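Local coordinates for protein putative ManD family dehydratase (Pantoea ananatis, PDB 3T6C) that dehydrates D-gluconate to 2-dehydro-3-deoxy-D-gluconate with low activity in vitro, using one magnesium ion per subunit, as a member of the enolase superfamily, at residues 27-32 against 47-52; 86-91 against 122-127. One frame throughout, in Å; residues are numbered along the deposited sequence.

Both contacts belong to the N-terminal domain and lie away from the annotated sites. Contact 1 pairs the first two strands of the domain and is partly buried, with one face toward helices and a more polar face away from them. Contact 2 is buried and ties the loop 86-91 to helix 108-129. Their chemistry follows from this. Contact 1 rests on backbone hydrogen bonds, an amide over a ring and two bridging waters. Contact 2 rests on apolar side chains and one lysine bond to a carbonyl. The two meet at Ile-29 N and Lys-86 O, 2.9 Å apart, probably a hydrogen bond, and Ile-124 also packs against Ile-49 and Thr-51.

Contact 1: residues 27-32 against 47-52; sequences LFITNV and VKIETN
Asn-52 holds Phe-28 in two ways. Its amide lies nearly parallel to the Phe-28 ring, over the CD1–CE1 side, planes 20° apart. Asn-52 CB sits over the same ring as a CH-pi contact, 3.9 Å from the centroid. The amide oxygen turns back to the backbone: Phe-28 N donates to Asn-52 OD1 at 2.9 Å, from above the carbonyl plane. Both side chains have CG between the backbone N and the carbonyl carbon (chi1 58° in each), which swings the ring toward Asn-52 and the amide toward the ring and Phe-28 N. Asn-52 N returns a weak bond to Phe-28 O.

The backbone bonds further along are Thr-30 N to Glu-50 O and Glu-50 N to Asn-31 O, both 2.9 Å. Glu-50 is thus matched by two residues, Thr-30 and Asn-31, a classic beta bulge that moves the pairing on by one residue after Ile-29. It lies in the antiparallel hairpin of strands 29-37 and 44-51, which starts the three-stranded sheet of the N-terminal domain.

Apolar contacts gather on the face that carries Val-32 and Ile-49. Ile-49 CG2 meets Ile-29 CG2 at 3.8 Å. Val-32 runs beside Ile-49 on the same side of the sheet, and its CG1 meets Val-47 CG1 at 4.1 Å. Helices 68-83 and 108-129 cover this face, through residues such as Leu-83 and Ile-124.

Water links the polar groups. One water bonds to Thr-30 OG1 and donates to Thr-51 O. A second accepts from Asn-31 ND2 at 2.7 Å and donates to Lys-48 O. Lys-48 NZ forms a salt bridge with Glu-412.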
loop_
_atom_site.group_PDB
_atom_site.type_symbol
_atom_site.label_atom_id
_atom_site.label_comp_id
_atom_site.label_asym_id
_atom_site.label_seq_id
_atom_site.Cartn_x
_atom_site.Cartn_y
_atom_site.Cartn_z
ATOM N N LEU A 27 -5.763 52.299 -4.989
ATOM C CA LEU A 27 -5.883 52.055 -6.435
ATOM C C LEU A 27 -7.117 51.221 -6.687
ATOM O O LEU A 27 -7.548 50.437 -5.837
ATOM C CB LEU A 27 -4.705 51.228 -6.973
ATOM C CG LEU A 27 -3.338 51.880 -6.870
ATOM C CD1 LEU A 27 -2.211 50.891 -7.180
ATOM C CD2 LEU A 27 -3.271 53.076 -7.809
ATOM N N PHE A 28 -7.667 51.363 -7.880
ATOM C CA PHE A 28 -8.732 50.482 -8.359
ATOM C C PHE A 28 -8.589 50.292 -9.860
ATOM O O PHE A 28 -7.935 51.107 -10.537
ATOM C CB PHE A 28 -10.151 51.002 -8.002
ATOM C CG PHE A 28 -10.457 52.352 -8.517
ATOM C CD1 PHE A 28 -10.194 53.480 -7.747
ATOM C CD2 PHE A 28 -11.057 52.514 -9.756
ATOM C CE1 PHE A 28 -10.488 54.754 -8.229
ATOM C CE2 PHE A 28 -11.372 53.799 -10.218
ATOM C CZ PHE A 28 -11.087 54.887 -9.470
ATOM N N ILE A 29 -9.074 49.150 -10.351
ATOM C CA ILE A 29 -8.942 48.795 -11.767
ATOM C C ILE A 29 -9.992 49.560 -12.584
ATOM O O ILE A 29 -11.179 49.647 -12.226
ATOM C CB ILE A 29 -9.187 47.276 -11.914
ATOM C CG1 ILE A 29 -8.037 46.525 -11.191
ATOM C CG2 ILE A 29 -9.297 46.905 -13.379
ATOM C CD1 ILE A 29 -8.248 45.003 -11.134
ATOM N N THR A 30 -9.502 50.288 -13.593
ATOM C CA THR A 30 -10.401 51.038 -14.452
ATOM C C THR A 30 -10.733 50.456 -15.825
ATOM O O THR A 30 -11.782 50.793 -16.406
ATOM C CB THR A 30 -9.824 52.429 -14.674
ATOM O OG1 THR A 30 -8.527 52.334 -15.284
ATOM C CG2 THR A 30 -9.713 53.187 -13.343
ATOM N N ASN A 31 -9.856 49.590 -16.319
ATOM C CA ASN A 31 -10.051 49.016 -17.660
ATOM C C ASN A 31 -9.248 47.746 -17.746
ATOM O O ASN A 31 -8.190 47.702 -17.177
ATOM C CB ASN A 31 -9.561 50.035 -18.733
ATOM C CG ASN A 31 -10.043 49.683 -20.143
ATOM O OD1 ASN A 31 -11.205 49.932 -20.488
ATOM N ND2 ASN A 31 -9.155 49.135 -20.972
ATOM N N VAL A 32 -9.725 46.762 -18.491
ATOM C CA VAL A 32 -8.973 45.544 -18.748
ATOM C C VAL A 32 -9.129 45.288 -20.212
ATOM O O VAL A 32 -10.266 45.226 -20.720
ATOM C CB VAL A 32 -9.530 44.323 -17.964
ATOM C CG1 VAL A 32 -8.790 42.988 -18.373
ATOM C CG2 VAL A 32 -9.448 44.610 -16.462
ATOM N N VAL A 47 -2.726 40.691 -21.849
ATOM C CA VAL A 47 -3.701 41.486 -21.124
ATOM C C VAL A 47 -3.053 42.758 -20.582
ATOM O O VAL A 47 -1.915 42.735 -20.095
ATOM C CB VAL A 47 -4.227 40.656 -19.946
ATOM C CG1 VAL A 47 -4.978 41.521 -18.937
ATOM C CG2 VAL A 47 -5.171 39.542 -20.501
ATOM N N LYS A 48 -3.769 43.881 -20.702
ATOM C CA LYS A 48 -3.342 45.139 -20.040
ATOM C C LYS A 48 -4.416 45.579 -19.044
ATOM O O LYS A 48 -5.576 45.764 -19.432
ATOM C CB LYS A 48 -3.097 46.263 -21.084
ATOM C CG LYS A 48 -2.602 47.562 -20.433
ATOM C CD LYS A 48 -2.019 48.405 -21.597
ATOM C CE LYS A 48 -1.377 49.668 -21.162
ATOM N NZ LYS A 48 -0.855 50.389 -22.407
ATOM N N ILE A 49 -4.056 45.731 -17.764
ATOM C CA ILE A 49 -4.969 46.213 -16.745
ATOM C C ILE A 49 -4.589 47.651 -16.354
ATOM O O ILE A 49 -3.483 47.886 -15.894
ATOM C CB ILE A 49 -4.922 45.340 -15.485
ATOM C CG1 ILE A 49 -5.388 43.916 -15.809
ATOM C CG2 ILE A 49 -5.794 45.999 -14.379
ATOM C CD1 ILE A 49 -5.424 43.004 -14.584
ATOM N N GLU A 50 -5.493 48.601 -16.590
ATOM C CA GLU A 50 -5.269 50.002 -16.216
ATOM C C GLU A 50 -5.833 50.284 -14.845
ATOM O O GLU A 50 -6.818 49.682 -14.419
ATOM C CB GLU A 50 -5.881 50.961 -17.234
ATOM C CG GLU A 50 -5.239 50.773 -18.563
ATOM C CD GLU A 50 -5.458 51.919 -19.503
ATOM O OE1 GLU A 50 -6.480 52.638 -19.376
ATOM O OE2 GLU A 50 -4.585 52.104 -20.361
ATOM N N THR A 51 -5.151 51.176 -14.124
ATOM C CA THR A 51 -5.652 51.667 -12.830
ATOM C C THR A 51 -6.003 53.155 -12.890
ATOM O O THR A 51 -5.853 53.834 -13.924
ATOM C CB THR A 51 -4.649 51.475 -11.724
ATOM O OG1 THR A 51 -3.569 52.422 -11.868
ATOM C CG2 THR A 51 -4.045 50.055 -11.780
ATOM N N ASN A 52 -6.420 53.675 -11.752
ATOM C CA ASN A 52 -6.742 55.094 -11.673
ATOM C C ASN A 52 -5.528 55.984 -11.546
ATOM O O ASN A 52 -5.667 57.215 -11.607
ATOM C CB ASN A 52 -7.683 55.366 -10.503
ATOM C CG ASN A 52 -7.102 54.908 -9.204
ATOM O OD1 ASN A 52 -6.590 53.791 -9.105
ATOM N ND2 ASN A 52 -7.140 55.772 -8.190
HETATM O O HOH W 1 -7.754 54.862 -16.189
HETATM O O HOH W 2 -6.688 48.176 -20.308
#

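Contact 2: residues 86-91 against 122-127; sequences KDPARI and WDIKGK
Ile-91 lays its CD1 methyl over the indole of Trp-122. The methyl is 3.8 Å from the centroid of the five-membered ring and 16° off its normal, a CH-pi contact over the face. With CG1 running on straight to CD1, one methyl sits over the ring while CG2 lies above the NE1–CD1 side of the same face, 3.6 Å from Trp-122 NE1. Trp-122 NE1 has its hydrogen bond elsewhere, with Thr-329 OG1.

Lys-125 passes beside the CD1 methyl, with its CE 3.8 Å from Ile-91 CD1. Two kinks in its chain, at chi2 and chi3 (77° and 63°), bring the amine to the loop backbone. There Lys-125 NZ donates to Ala-89 O at 2.9 Å, in the carbonyl plane and on a lone pair. The amine also forms a salt bridge with Glu-135 of a neighbouring subunit, so it joins the loop, its own helix and the subunit interface.

Pro-88 CG touches Ile-124 CG2 at 4.2 Å, a looser apolar contact. The loop is shaped by an Asx turn, in which Ala-89 N donates to Asp-87 OD1 at 2.9 Å. A type I turn runs from Asp-87 to Arg-90, the N-cap residue of helix 91-100. The contact sets a turn that leads into helix 91-100 against helix 108-129, in the N-terminal domain of the mandelate racemase/muconate lactonizing enzyme family.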
loop_
_atom_site.group_PDB
_atom_site.type_symbol
_atom_site.label_atom_id
_atom_site.label_comp_id
_atom_site.label_asym_id
_atom_site.label_seq_id
_atom_site.Cartn_x
_atom_site.Cartn_y
_atom_site.Cartn_z
ATOM N N LYS A 86 -12.385 47.027 -8.749
ATOM C CA LYS A 86 -11.687 46.308 -7.663
ATOM C C LYS A 86 -10.291 46.784 -7.364
ATOM O O LYS A 86 -9.609 47.293 -8.252
ATOM C CB LYS A 86 -11.661 44.802 -7.973
ATOM C CG LYS A 86 -13.079 44.222 -7.860
ATOM C CD LYS A 86 -13.101 42.746 -8.209
ATOM C CE LYS A 86 -14.541 42.235 -8.047
ATOM N NZ LYS A 86 -14.664 40.834 -8.561
ATOM N N ASP A 87 -9.874 46.643 -6.093
ATOM C CA ASP A 87 -8.505 47.004 -5.680
ATOM C C ASP A 87 -7.543 45.914 -6.188
ATOM O O ASP A 87 -7.677 44.758 -5.797
ATOM C CB ASP A 87 -8.469 47.073 -4.141
ATOM C CG ASP A 87 -7.138 47.482 -3.594
ATOM O OD1 ASP A 87 -6.146 47.557 -4.358
ATOM O OD2 ASP A 87 -7.087 47.711 -2.356
ATOM N N PRO A 88 -6.599 46.253 -7.074
ATOM C CA PRO A 88 -5.636 45.249 -7.592
ATOM C C PRO A 88 -4.697 44.687 -6.518
ATOM O O PRO A 88 -4.020 43.711 -6.794
ATOM C CB PRO A 88 -4.857 46.028 -8.674
ATOM C CG PRO A 88 -4.911 47.480 -8.177
ATOM C CD PRO A 88 -6.300 47.619 -7.553
ATOM N N ALA A 89 -4.648 45.267 -5.332
ATOM C CA ALA A 89 -3.749 44.756 -4.279
ATOM C C ALA A 89 -4.155 43.339 -3.834
ATOM O O ALA A 89 -3.291 42.591 -3.354
ATOM C CB ALA A 89 -3.786 45.679 -3.063
ATOM N N ARG A 90 -5.431 42.956 -3.996
ATOM C CA ARG A 90 -5.762 41.688 -3.401
ATOM C C ARG A 90 -5.625 40.684 -4.543
ATOM O O ARG A 90 -6.602 40.050 -5.024
ATOM C CB ARG A 90 -7.243 41.783 -2.998
ATOM C CG ARG A 90 -7.437 42.824 -1.856
ATOM C CD ARG A 90 -8.816 42.691 -1.168
ATOM N NE ARG A 90 -8.901 43.747 -0.118
ATOM C CZ ARG A 90 -9.544 43.609 1.053
ATOM N NH1 ARG A 90 -10.202 42.485 1.334
ATOM N NH2 ARG A 90 -9.565 44.632 1.912
ATOM N N ILE A 91 -4.396 40.229 -4.688
ATOM C CA ILE A 91 -4.033 39.350 -5.839
ATOM C C ILE A 91 -4.622 37.975 -5.563
ATOM O O ILE A 91 -5.269 37.400 -6.426
ATOM C CB ILE A 91 -2.507 39.252 -6.067
ATOM C CG1 ILE A 91 -1.928 40.652 -6.374
ATOM C CG2 ILE A 91 -2.228 38.228 -7.194
ATOM C CD1 ILE A 91 -0.411 40.639 -6.707
ATOM N N TRP A 122 0.380 41.130 -10.524
ATOM C CA TRP A 122 1.715 41.096 -9.965
ATOM C C TRP A 122 2.577 42.237 -10.522
ATOM O O TRP A 122 3.386 42.803 -9.762
ATOM C CB TRP A 122 2.372 39.737 -10.250
ATOM C CG TRP A 122 2.031 38.735 -9.191
ATOM C CD1 TRP A 122 1.153 37.683 -9.318
ATOM C CD2 TRP A 122 2.483 38.717 -7.826
ATOM N NE1 TRP A 122 1.061 36.989 -8.115
ATOM C CE2 TRP A 122 1.871 37.594 -7.196
ATOM C CE3 TRP A 122 3.354 39.538 -7.068
ATOM C CZ2 TRP A 122 2.097 37.263 -5.859
ATOM C CZ3 TRP A 122 3.588 39.207 -5.723
ATOM C CH2 TRP A 122 2.955 38.076 -5.132
ATOM N N ASP A 123 2.450 42.536 -11.831
ATOM C CA ASP A 123 3.156 43.667 -12.463
ATOM C C ASP A 123 2.807 44.974 -11.748
ATOM O O ASP A 123 3.689 45.751 -11.398
ATOM C CB ASP A 123 2.757 43.714 -13.934
ATOM C CG ASP A 123 3.657 44.614 -14.761
ATOM O OD1 ASP A 123 4.859 44.794 -14.419
ATOM O OD2 ASP A 123 3.146 45.154 -15.766
ATOM N N ILE A 124 1.514 45.184 -11.501
ATOM C CA ILE A 124 1.056 46.370 -10.783
ATOM C C ILE A 124 1.643 46.392 -9.353
ATOM O O ILE A 124 2.064 47.430 -8.876
ATOM C CB ILE A 124 -0.478 46.383 -10.716
ATOM C CG1 ILE A 124 -1.012 46.806 -12.113
ATOM C CG2 ILE A 124 -0.966 47.370 -9.634
ATOM C CD1 ILE A 124 -2.490 46.582 -12.366
ATOM N N LYS A 125 1.625 45.259 -8.657
ATOM C CA LYS A 125 2.169 45.193 -7.286
ATOM C C LYS A 125 3.635 45.591 -7.261
ATOM O O LYS A 125 4.060 46.372 -6.404
ATOM C CB LYS A 125 1.979 43.777 -6.738
ATOM C CG LYS A 125 2.458 43.577 -5.253
ATOM C CD LYS A 125 1.457 44.159 -4.203
ATOM C CE LYS A 125 0.091 43.457 -4.254
ATOM N NZ LYS A 125 -0.607 43.628 -2.962
ATOM N N GLY A 126 4.414 45.099 -8.212
ATOM C CA GLY A 126 5.834 45.492 -8.234
ATOM C C GLY A 126 5.979 46.974 -8.574
ATOM O O GLY A 126 6.807 47.671 -7.992
ATOM N N LYS A 127 5.181 47.488 -9.505
ATOM C CA LYS A 127 5.294 48.882 -9.807
ATOM C C LYS A 127 4.889 49.756 -8.609
ATOM O O LYS A 127 5.524 50.781 -8.356
ATOM C CB LYS A 127 4.479 49.236 -11.046
ATOM C CG LYS A 127 5.093 48.668 -12.346
ATOM C CD LYS A 127 4.052 48.737 -13.495
ATOM C CE LYS A 127 4.723 48.300 -14.803
ATOM N NZ LYS A 127 3.763 48.361 -15.986
#